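Local coordinates for NUDIX hydrolase (PDB 3QSJ), which probably hydrolyses phosphorus-containing anhydrides as a member of the Nudix family, using magnesium or manganese, and holds a calcium ion in this crystal, at residues 82-94 and 164-177. Residues are numbered along the deposited sequence; the frame is centred on the assembly and turned at random.
Sequences ETAEEIGWLLAVR and LGEPRLHGAELDAA. With CA (calcium ion), chain B.
Trp89 lies along the backbone of 164-166: its NE1 donates a hydrogen bond to Glu166 O (2.9 Å); the oxygen lies close to the indole plane, while the donor stands above the carbonyl plane. Over one face, near the rim, sits Gly165 N, while CD2 of Leu164 touches CE3 of Trp89 at 3.5 Å. CG anti to the carbonyl carbon (chi1 -69°) turns the indole against the loop. Replacing Trp89 with alanine is likely to leave Glu166 O without this donor and open a gap beside Leu164 and Gly165. Two residues earlier, Ile87 O accepts a bond from Arg168 N (2.9 Å, 164° at the hydrogen), and CB of Ile87 meets CB of Pro167 at 3.6 Å. Gly88, with positive phi, leads the chain out of the helix; Arg168 NH2 hydrogen-bonds to Gln110 OE1 and Leu105 O. A water bridges Glu86 O and His170 N. Leu174 CD1 packs against Glu86 OE1 (3.5 Å), crossing that side chain at about a right angle. The extended Glu86 chain carries OE2 to the calcium at 2.2 Å, joined by Glu82 OE1 at 2.4 Å, Gly46 O and waters, one also donating to Glu85 OE1. Segment 164-177 thus packs against the C-terminal end of helix 72-87, which carries the metal-binding REx2E2xG part of the Nudix box.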
ATOM      1  N   GLU A  82      -5.784   3.696   0.950  1.00 15.11           N
ATOM      2  CA  GLU A  82      -5.988   2.467   1.737  1.00 16.13           C
ATOM      3  C   GLU A  82      -4.924   2.408   2.836  1.00 18.07           C
ATOM      4  O   GLU A  82      -5.226   2.055   3.986  1.00 16.99           O
ATOM      5  CB  GLU A  82      -5.883   1.254   0.809  1.00 17.65           C
ATOM      6  CG  GLU A  82      -7.098   1.093  -0.099  1.00 18.03           C
ATOM      7  CD  GLU A  82      -8.372   0.569   0.561  1.00 26.02           C
ATOM      8  OE1 GLU A  82      -8.260  -0.104   1.614  1.00 22.88           O
ATOM      9  OE2 GLU A  82      -9.468   0.733  -0.025  1.00 24.76           O
ATOM     10  N   THR A  83      -3.693   2.869   2.516  1.00 16.25           N
ATOM     11  CA  THR A  83      -2.619   2.909   3.492  1.00 15.49           C
ATOM     12  C   THR A  83      -2.969   3.905   4.628  1.00 16.50           C
ATOM     13  O   THR A  83      -2.746   3.604   5.805  1.00 17.32           O
ATOM     14  CB  THR A  83      -1.282   3.271   2.806  1.00 18.23           C
ATOM     15  OG1 THR A  83      -0.990   2.234   1.846  1.00 16.16           O
ATOM     16  CG2 THR A  83      -0.138   3.353   3.805  1.00 16.94           C
ATOM     17  N   ALA A  84      -3.520   5.086   4.274  1.00 16.91           N
ATOM     18  CA  ALA A  84      -3.849   6.096   5.292  1.00 16.47           C
ATOM     19  C   ALA A  84      -4.918   5.511   6.198  1.00 18.71           C
ATOM     20  O   ALA A  84      -4.862   5.659   7.431  1.00 18.45           O
ATOM     21  CB  ALA A  84      -4.358   7.373   4.602  1.00 17.63           C
ATOM     22  N   GLU A  85      -5.887   4.819   5.598  1.00 16.02           N
ATOM     23  CA  GLU A  85      -6.969   4.235   6.402  1.00 16.87           C
ATOM     24  C   GLU A  85      -6.439   3.195   7.363  1.00 19.75           C
ATOM     25  O   GLU A  85      -6.901   3.124   8.484  1.00 20.57           O
ATOM     26  CB  GLU A  85      -8.000   3.538   5.490  1.00 18.70           C
ATOM     27  CG  GLU A  85      -8.768   4.505   4.600  1.00 18.55           C
ATOM     28  CD  GLU A  85      -9.659   3.800   3.593  1.00 25.31           C
ATOM     29  OE1 GLU A  85      -9.773   2.558   3.677  1.00 28.32           O
ATOM     30  OE2 GLU A  85     -10.222   4.481   2.709  1.00 20.79           O
ATOM     31  N   GLU A  86      -5.502   2.353   6.897  1.00 17.12           N
ATOM     32  CA  GLU A  86      -5.055   1.206   7.677  1.00 17.36           C
ATOM     33  C   GLU A  86      -4.024   1.532   8.735  1.00 20.32           C
ATOM     34  O   GLU A  86      -4.120   1.002   9.849  1.00 20.32           O
ATOM     35  CB  GLU A  86      -4.536   0.141   6.677  1.00 18.02           C
ATOM     36  CG  GLU A  86      -5.670  -0.496   5.908  1.00 17.50           C
ATOM     37  CD  GLU A  86      -5.165  -1.579   4.983  1.00 25.55           C
ATOM     38  OE1 GLU A  86      -4.361  -2.423   5.438  1.00 25.37           O
ATOM     39  OE2 GLU A  86      -5.640  -1.617   3.827  1.00 22.31           O
ATOM     40  N   ILE A  87      -3.065   2.396   8.415  1.00 17.49           N
ATOM     41  CA  ILE A  87      -1.965   2.674   9.357  1.00 18.79           C
ATOM     42  C   ILE A  87      -1.819   4.123   9.800  1.00 22.27           C
ATOM     43  O   ILE A  87      -0.889   4.428  10.564  1.00 21.57           O
ATOM     44  CB  ILE A  87      -0.633   2.040   8.856  1.00 24.03           C
ATOM     45  CG1 ILE A  87      -0.233   2.658   7.507  1.00 27.01           C
ATOM     46  CG2 ILE A  87      -0.773   0.486   8.753  1.00 25.33           C
ATOM     47  CD1 ILE A  87       0.985   3.512   7.403  1.00 33.88           C
ATOM     48  N   GLY A  88      -2.732   4.995   9.362  1.00 18.77           N
ATOM     49  CA  GLY A  88      -2.780   6.368   9.891  1.00 20.47           C
ATOM     50  C   GLY A  88      -1.720   7.336   9.398  1.00 22.32           C
ATOM     51  O   GLY A  88      -1.439   8.350  10.063  1.00 23.12           O
ATOM     52  N   TRP A  89      -1.050   6.994   8.299  1.00 19.91           N
ATOM     53  CA  TRP A  89      -0.063   7.922   7.715  1.00 19.75           C
ATOM     54  C   TRP A  89      -0.490   8.194   6.263  1.00 19.90           C
ATOM     55  O   TRP A  89      -0.776   7.239   5.505  1.00 16.76           O
ATOM     56  CB  TRP A  89       1.369   7.335   7.713  1.00 19.55           C
ATOM     57  CG  TRP A  89       1.963   7.216   9.106  1.00 20.36           C
ATOM     58  CD1 TRP A  89       1.782   6.189   9.984  1.00 23.60           C
ATOM     59  CD2 TRP A  89       2.864   8.132   9.748  1.00 20.88           C
ATOM     60  NE1 TRP A  89       2.416   6.460  11.177  1.00 24.48           N
ATOM     61  CE2 TRP A  89       3.085   7.649  11.063  1.00 25.43           C
ATOM     62  CE3 TRP A  89       3.408   9.375   9.385  1.00 24.22           C
ATOM     63  CZ2 TRP A  89       3.912   8.318  11.981  1.00 26.39           C
ATOM     64  CZ3 TRP A  89       4.268  10.002  10.267  1.00 26.24           C
ATOM     65  CH2 TRP A  89       4.540   9.459  11.533  1.00 27.47           C
ATOM     66  N   LEU A  90      -0.427   9.470   5.862  1.00 17.70           N
ATOM     67  CA  LEU A  90      -0.643   9.854   4.462  1.00 19.79           C
ATOM     68  C   LEU A  90       0.688  10.044   3.898  1.00 22.40           C
ATOM     69  O   LEU A  90       1.425  10.965   4.318  1.00 21.31           O
ATOM     70  CB  LEU A  90      -1.406  11.183   4.293  1.00 21.44           C
ATOM     71  CG  LEU A  90      -2.894  11.106   4.183  1.00 24.12           C
ATOM     72  CD1 LEU A  90      -3.534  12.492   4.346  1.00 24.60           C
ATOM     73  CD2 LEU A  90      -3.332  10.438   2.884  1.00 19.63           C
ATOM     74  N   LEU A  91       1.041   9.187   2.951  0.52 17.51           N
ATOM     75  CA  LEU A  91       2.329   9.228   2.276  0.52 16.38           C
ATOM     76  C   LEU A  91       2.265  10.079   1.042  0.52 19.14           C
ATOM     77  O   LEU A  91       1.202  10.198   0.410  0.52 17.84           O
ATOM     78  CB  LEU A  91       2.759   7.818   1.842  0.52 17.27           C
ATOM     79  CG  LEU A  91       3.395   6.958   2.943  0.52 22.35           C
ATOM     80  CD1 LEU A  91       2.470   6.735   4.041  0.52 20.59           C
ATOM     81  CD2 LEU A  91       3.758   5.678   2.423  0.52 23.85           C
ATOM     82  N   ALA A  92       3.442  10.633   0.667  1.00 16.24           N
ATOM     83  CA  ALA A  92       3.600  11.373  -0.617  1.00 15.44           C
ATOM     84  C   ALA A  92       2.606  12.517  -0.805  1.00 19.69           C
ATOM     85  O   ALA A  92       2.221  12.810  -1.923  1.00 22.08           O
ATOM     86  CB  ALA A  92       3.480  10.387  -1.804  1.00 15.44           C
ATOM     87  N   VAL A  93       2.315  13.231   0.251  1.00 14.77           N
ATOM     88  CA  VAL A  93       1.428  14.414   0.150  1.00 13.15           C
ATOM     89  C   VAL A  93       2.299  15.677   0.103  1.00 18.34           C
ATOM     90  O   VAL A  93       3.323  15.772   0.835  1.00 17.23           O
ATOM     91  CB  VAL A  93       0.394  14.428   1.305  1.00 17.38           C
ATOM     92  CG1 VAL A  93      -0.382  15.764   1.395  1.00 19.24           C
ATOM     93  CG2 VAL A  93      -0.597  13.261   1.138  1.00 16.61           C
ATOM     94  N   ARG A  94       1.855  16.679  -0.707  1.00 15.19           N
ATOM     95  CA  ARG A  94       2.558  17.969  -0.739  1.00 16.56           C
ATOM     96  C   ARG A  94       1.580  19.073  -1.133  1.00 19.33           C
ATOM     97  O   ARG A  94       0.483  18.785  -1.622  1.00 18.28           O
ATOM     98  CB  ARG A  94       3.679  17.895  -1.805  1.00 16.40           C
ATOM     99  CG  ARG A  94       3.185  17.409  -3.162  1.00 19.22           C
ATOM    100  CD  ARG A  94       4.217  17.743  -4.230  1.00 18.37           C
ATOM    101  NE  ARG A  94       4.017  19.123  -4.651  1.00 17.98           N
ATOM    102  CZ  ARG A  94       4.612  19.652  -5.707  1.00 21.93           C
ATOM    103  NH1 ARG A  94       5.408  18.905  -6.473  1.00 21.43           N
ATOM    104  NH2 ARG A  94       4.381  20.915  -6.039  1.00 20.28           N
ATOM    105  N   LEU A 164       8.701   7.906   8.403  0.54 20.33           N
ATOM    106  CA  LEU A 164       7.541   7.456   9.164  0.54 19.45           C
ATOM    107  C   LEU A 164       7.889   6.901  10.525  0.54 23.78           C
ATOM    108  O   LEU A 164       8.928   6.268  10.721  0.54 23.86           O
ATOM    109  CB  LEU A 164       6.746   6.374   8.374  0.54 18.42           C
ATOM    110  CG  LEU A 164       6.314   6.701   6.943  0.54 25.26           C
ATOM    111  CD1 LEU A 164       5.571   5.530   6.321  0.54 26.25           C
ATOM    112  CD2 LEU A 164       5.435   7.962   6.863  0.54 26.06           C
ATOM    113  N   GLY A 165       6.985   7.129  11.450  1.00 21.35           N
ATOM    114  CA  GLY A 165       7.054   6.543  12.775  1.00 22.65           C
ATOM    115  C   GLY A 165       6.331   5.205  12.694  1.00 24.79           C
ATOM    116  O   GLY A 165       6.337   4.508  11.662  1.00 24.01           O
ATOM    117  N   GLU A 166       5.662   4.858  13.775  1.00 22.22           N
ATOM    118  CA  GLU A 166       4.966   3.567  13.861  1.00 22.52           C
ATOM    119  C   GLU A 166       3.566   3.586  13.220  1.00 22.18           C
ATOM    120  O   GLU A 166       2.852   4.593  13.328  1.00 20.73           O
ATOM    121  CB  GLU A 166       4.885   3.097  15.340  1.00 24.82           C
ATOM    122  CG  GLU A 166       6.274   2.945  15.965  1.00 31.04           C
ATOM    123  CD  GLU A 166       7.186   1.939  15.278  1.00 31.01           C
ATOM    124  OE1 GLU A 166       6.675   0.986  14.650  1.00 30.12           O
ATOM    125  OE2 GLU A 166       8.421   2.090  15.385  1.00 37.79           O
ATOM    126  N   PRO A 167       3.150   2.450  12.610  1.00 19.78           N
ATOM    127  CA  PRO A 167       1.766   2.380  12.047  1.00 18.02           C
ATOM    128  C   PRO A 167       0.781   2.406  13.218  1.00 21.03           C
ATOM    129  O   PRO A 167       1.121   2.016  14.352  1.00 22.37           O
ATOM    130  CB  PRO A 167       1.733   0.985  11.361  1.00 18.95           C
ATOM    131  CG  PRO A 167       2.758   0.187  12.050  1.00 24.43           C
ATOM    132  CD  PRO A 167       3.867   1.173  12.448  1.00 21.10           C
ATOM    133  N   ARG A 168      -0.404   2.949  12.984  1.00 18.90           N
ATOM    134  CA  ARG A 168      -1.417   3.053  14.024  1.00 20.23           C
ATOM    135  C   ARG A 168      -2.686   2.503  13.418  1.00 22.57           C
ATOM    136  O   ARG A 168      -3.134   2.988  12.370  1.00 21.98           O
ATOM    137  CB  ARG A 168      -1.631   4.481  14.444  1.00 23.55           C
ATOM    138  CG  ARG A 168      -2.414   4.572  15.773  1.00 36.15           C
ATOM    139  CD  ARG A 168      -2.848   5.990  16.163  1.00 34.92           C
ATOM    140  NE  ARG A 168      -3.631   6.586  15.083  1.00 31.98           N
ATOM    141  CZ  ARG A 168      -3.366   7.749  14.503  1.00 48.32           C
ATOM    142  NH1 ARG A 168      -2.396   8.531  14.974  1.00 45.09           N
ATOM    143  NH2 ARG A 168      -4.110   8.177  13.502  1.00 32.21           N
ATOM    144  N   LEU A 169      -3.299   1.560  14.132  1.00 20.78           N
ATOM    145  CA  LEU A 169      -4.527   0.940  13.680  1.00 21.12           C
ATOM    146  C   LEU A 169      -5.739   1.754  14.086  1.00 24.93           C
ATOM    147  O   LEU A 169      -5.722   2.427  15.117  1.00 26.21           O
ATOM    148  CB  LEU A 169      -4.643  -0.494  14.282  1.00 21.69           C
ATOM    149  CG  LEU A 169      -3.505  -1.463  13.933  1.00 26.04           C
ATOM    150  CD1 LEU A 169      -3.757  -2.842  14.618  1.00 27.25           C
ATOM    151  CD2 LEU A 169      -3.425  -1.633  12.416  1.00 26.14           C
ATOM    152  N   HIS A 170      -6.833   1.591  13.310  1.00 21.14           N
ATOM    153  CA  HIS A 170      -8.158   2.128  13.590  1.00 21.68           C
ATOM    154  C   HIS A 170      -9.099   0.953  13.458  1.00 27.15           C
ATOM    155  O   HIS A 170      -9.042   0.237  12.447  1.00 26.39           O
ATOM    156  CB  HIS A 170      -8.592   3.197  12.573  1.00 20.47           C
ATOM    157  CG  HIS A 170     -10.036   3.584  12.777  1.00 23.79           C
ATOM    158  ND1 HIS A 170     -10.414   4.430  13.810  1.00 26.40           N
ATOM    159  CD2 HIS A 170     -11.158   3.116  12.166  1.00 27.10           C
ATOM    160  CE1 HIS A 170     -11.738   4.476  13.779  1.00 27.39           C
ATOM    161  NE2 HIS A 170     -12.239   3.682  12.832  1.00 27.59           N
ATOM    162  N   GLY A 171      -9.987   0.767  14.418  1.00 27.33           N
ATOM    163  CA  GLY A 171     -10.958  -0.311  14.280  1.00 28.30           C
ATOM    164  C   GLY A 171     -10.375  -1.695  14.472  1.00 32.39           C
ATOM    165  O   GLY A 171      -9.202  -1.835  14.836  1.00 32.14           O
ATOM    166  N   ALA A 172     -11.180  -2.707  14.139  1.00 30.76           N
ATOM    167  CA  ALA A 172     -10.918  -4.132  14.392  1.00 30.88           C
ATOM    168  C   ALA A 172     -10.523  -4.996  13.197  1.00 33.18           C
ATOM    169  O   ALA A 172     -10.190  -6.160  13.404  1.00 32.29           O
ATOM    170  CB  ALA A 172     -12.129  -4.746  15.107  1.00 33.71           C
ATOM    171  N   GLU A 173     -10.496  -4.440  11.969  1.00 28.65           N
ATOM    172  CA  GLU A 173     -10.172  -5.230  10.784  1.00 27.48           C
ATOM    173  C   GLU A 173      -8.801  -5.858  10.778  1.00 28.21           C
ATOM    174  O   GLU A 173      -8.668  -7.014  10.358  1.00 26.65           O
ATOM    175  CB  GLU A 173     -10.422  -4.419   9.522  1.00 29.64           C
ATOM    176  CG  GLU A 173     -11.894  -4.590   9.160  1.00 46.25           C
ATOM    177  CD  GLU A 173     -12.616  -3.460   8.465  1.00 64.97           C
ATOM    178  OE1 GLU A 173     -13.744  -3.137   8.902  1.00 65.31           O
ATOM    179  OE2 GLU A 173     -12.096  -2.952   7.446  1.00 57.20           O
ATOM    180  N   LEU A 174      -7.791  -5.110  11.299  1.00 21.44           N
ATOM    181  CA  LEU A 174      -6.409  -5.615  11.365  1.00 21.23           C
ATOM    182  C   LEU A 174      -6.071  -5.841  12.829  1.00 24.99           C
ATOM    183  O   LEU A 174      -6.489  -5.048  13.651  1.00 28.65           O
ATOM    184  CB  LEU A 174      -5.434  -4.554  10.753  1.00 19.77           C
ATOM    185  CG  LEU A 174      -5.712  -4.198   9.306  1.00 20.08           C
ATOM    186  CD1 LEU A 174      -4.807  -3.091   8.816  1.00 20.50           C
ATOM    187  CD2 LEU A 174      -5.642  -5.463   8.415  1.00 20.63           C
ATOM    188  N   ASP A 175      -5.354  -6.891  13.166  1.00 19.71           N
ATOM    189  CA  ASP A 175      -5.005  -7.020  14.577  1.00 21.39           C
ATOM    190  C   ASP A 175      -3.552  -6.670  14.848  1.00 24.69           C
ATOM    191  O   ASP A 175      -3.096  -6.785  15.986  1.00 25.08           O
ATOM    192  CB  ASP A 175      -5.401  -8.371  15.127  1.00 22.92           C
ATOM    193  CG  ASP A 175      -4.690  -9.557  14.491  1.00 29.71           C
ATOM    194  OD1 ASP A 175      -3.734  -9.329  13.694  1.00 25.77           O
ATOM    195  OD2 ASP A 175      -5.034 -10.707  14.845  1.00 29.86           O
ATOM    196  N   ALA A 176      -2.799  -6.388  13.786  1.00 20.30           N
ATOM    197  CA  ALA A 176      -1.387  -6.044  13.968  1.00 21.64           C
ATOM    198  C   ALA A 176      -0.889  -5.268  12.773  1.00 22.13           C
ATOM    199  O   ALA A 176      -1.467  -5.355  11.692  1.00 22.13           O
ATOM    200  CB  ALA A 176      -0.572  -7.314  14.127  1.00 23.72           C
ATOM    201  N   ALA A 177       0.143  -4.462  13.004  1.00 20.90           N
ATOM    202  CA  ALA A 177       0.785  -3.676  11.946  1.00 21.11           C
ATOM    203  C   ALA A 177       2.138  -3.327  12.467  1.00 25.57           C
ATOM    204  O   ALA A 177       2.262  -2.895  13.625  1.00 27.32           O
ATOM    205  CB  ALA A 177       0.002  -2.416  11.666  1.00 21.01           C
TER
HETATM  206 CA    CA B 230      -7.737  -1.892   3.061  1.00 19.08          CA
HETATM  207  O   HOH W   1      -8.540   0.905   9.139  1.00 22.51           O
HETATM  208  O   HOH W   2      -8.674  -0.026   4.403  1.00 25.92           O
HETATM  209  O   HOH W   3      -6.362  -0.059  10.950  1.00 21.11           O
HETATM  210  O   HOH W   4      -9.824  -2.579   2.295  1.00 28.03           O